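Local coordinates for stage II sporulation protein E (SpoIIE) (Moorella thermoacetica, PDB 3ZT9), which is a manganese-binding phosphatase-family protein of the PP2C clan that probably dephosphorylates a partner protein in stressosome signalling, at residues 36-41 / 81-86. Sequence-based numbering, arbitrary orientation.
With MN (manganese (II) ion), chain B; MN (manganese (II) ion), chain C.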
loop_
_atom_site.group_PDB
_atom_site.type_symbol
_atom_site.label_atom_id
_atom_site.label_comp_id
_atom_site.label_asym_id
_atom_site.label_seq_id
_atom_site.Cartn_x
_atom_site.Cartn_y
_atom_site.Cartn_z
ATOM N N VAL A 36 -1.806 -0.862 1.314
ATOM C CA VAL A 36 -1.004 -1.461 2.382
ATOM C C VAL A 36 -1.298 -0.710 3.665
ATOM O O VAL A 36 -1.310 0.504 3.676
ATOM C CB VAL A 36 0.541 -1.393 2.082
ATOM C CG1 VAL A 36 1.357 -1.893 3.269
ATOM C CG2 VAL A 36 0.896 -2.224 0.802
ATOM N N GLY A 37 -1.479 -1.435 4.762
ATOM C CA GLY A 37 -1.672 -0.784 6.047
ATOM C C GLY A 37 -0.598 -1.292 7.002
ATOM O O GLY A 37 -0.109 -2.423 6.878
ATOM N N ASP A 38 -0.247 -0.456 7.978
ATOM C CA ASP A 38 0.720 -0.853 8.989
ATOM C C ASP A 38 0.112 -0.464 10.320
ATOM O O ASP A 38 0.015 0.709 10.601
ATOM C CB ASP A 38 2.044 -0.080 8.725
ATOM C CG ASP A 38 3.098 -0.285 9.805
ATOM O OD1 ASP A 38 2.767 -0.839 10.872
ATOM O OD2 ASP A 38 4.264 0.124 9.598
ATOM N N GLY A 39 -0.330 -1.438 11.121
ATOM C CA GLY A 39 -0.911 -1.124 12.423
ATOM C C GLY A 39 0.153 -0.620 13.395
ATOM O O GLY A 39 1.257 -1.115 13.455
ATOM N N ILE A 40 -0.197 0.353 14.218
ATOM C CA ILE A 40 0.818 0.929 15.090
ATOM C C ILE A 40 1.417 -0.185 15.944
ATOM O O ILE A 40 0.691 -0.969 16.568
ATOM C CB ILE A 40 0.244 2.014 16.002
ATOM C CG1 ILE A 40 -0.235 3.237 15.194
ATOM C CG2 ILE A 40 1.305 2.412 17.056
ATOM C CD1 ILE A 40 0.896 4.079 14.643
ATOM N N GLY A 41 2.749 -0.278 15.962
ATOM C CA GLY A 41 3.424 -1.253 16.795
ATOM C C GLY A 41 3.485 -2.566 16.048
ATOM O O GLY A 41 3.475 -2.591 14.816
ATOM N N GLY A 81 -4.629 1.884 16.015
ATOM C CA GLY A 81 -4.490 2.856 14.927
ATOM C C GLY A 81 -3.617 2.275 13.833
ATOM O O GLY A 81 -2.959 1.273 14.026
ATOM N N ALA A 82 -3.580 2.917 12.674
ATOM C CA ALA A 82 -2.743 2.427 11.598
ATOM C C ALA A 82 -2.410 3.561 10.643
ATOM O O ALA A 82 -3.089 4.584 10.618
ATOM C CB ALA A 82 -3.508 1.333 10.839
ATOM N N VAL A 83 -1.359 3.369 9.852
ATOM C CA VAL A 83 -1.068 4.247 8.725
ATOM C C VAL A 83 -1.404 3.410 7.488
ATOM O O VAL A 83 -1.382 2.194 7.562
ATOM C CB VAL A 83 0.406 4.716 8.740
ATOM C CG1 VAL A 83 0.668 5.487 10.026
ATOM C CG2 VAL A 83 1.420 3.534 8.587
ATOM N N ALA A 84 -1.736 4.033 6.369
ATOM C CA ALA A 84 -2.183 3.253 5.188
ATOM C C ALA A 84 -2.034 4.052 3.905
ATOM O O ALA A 84 -2.081 5.278 3.910
ATOM C CB ALA A 84 -3.665 2.868 5.360
ATOM N N ALA A 85 -1.847 3.336 2.812
ATOM C CA ALA A 85 -1.769 3.937 1.484
ATOM C C ALA A 85 -2.784 3.210 0.631
ATOM O O ALA A 85 -2.969 2.011 0.802
ATOM C CB ALA A 85 -0.387 3.713 0.916
ATOM N N LEU A 86 -3.387 3.913 -0.325
ATOM C CA LEU A 86 -4.232 3.280 -1.307
ATOM C C LEU A 86 -3.947 3.926 -2.658
ATOM O O LEU A 86 -3.827 5.166 -2.768
ATOM C CB LEU A 86 -5.689 3.522 -0.930
ATOM C CG LEU A 86 -6.723 3.097 -1.966
ATOM C CD1 LEU A 86 -6.662 1.625 -2.125
ATOM C CD2 LEU A 86 -8.121 3.529 -1.470
HETATM MN MN MN B . 3.287 -1.582 12.816
HETATM MN MN MN C . 6.177 -0.582 10.499
HETATM O O HOH W 1 4.017 0.520 13.389
HETATM O O HOH W 2 3.169 -3.474 11.736
HETATM O O HOH W 3 5.481 -1.392 12.459
HETATM O O HOH W 4 6.319 1.091 11.979
HETATM O O HOH W 5 5.781 -2.444 9.405
#
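Asp38 and Val83 face each other as a hydrogen-bonded antiparallel pair, Asp38 N giving its hydrogen to Val83 O at 2.9 Å and Val83 N returning one to Asp38 O at 3.1 Å. On the same face Val83 CG2 comes alongside the methylene of Asp38, with CG2 to CB at 3.7 Å. The aspartate's CG lies anti to the backbone N (chi1 174°), which leans the carboxylate towards the C-terminal end of the strand, above the face that carries Asp38 and Val83, where it bridges two manganese ions. Asp38 OD1 binds the chain B ion at 2.1 Å. Asp38 OD2 binds the chain C ion at 2.2 Å, and water 3 is a second bridge. Asp150, Asp185 and waters 4 and 5 complete the chain C ion. Where the strand ends, the chain curls round the chain B ion, which also takes the carbonyl oxygens of Gly39 and Gly41; three waters complete its six ligands, and one of them, water 1, accepts a bond from Gly41 N. The turn is tied to the residue that leads into the neighbouring strand by a bond from Ile40 N to Gly81 O (2.9 Å), nearly straight at the hydrogen (172°), with Ile40 CG1 packed against the same carbonyl. Further back, Val36 and Ala85 form another two-bond pair. On the opposite face Ala82 and Ala84 lie across from Gly39 and Gly37, and Ala82 meets Leu76 of helix 65-76. Strand 31-39, paired with the neighbouring interior strand 82-90, thus ends in a bridging aspartate and a metal-binding loop, part of the binuclear metal centre characteristic of the PP2C phosphatase fold.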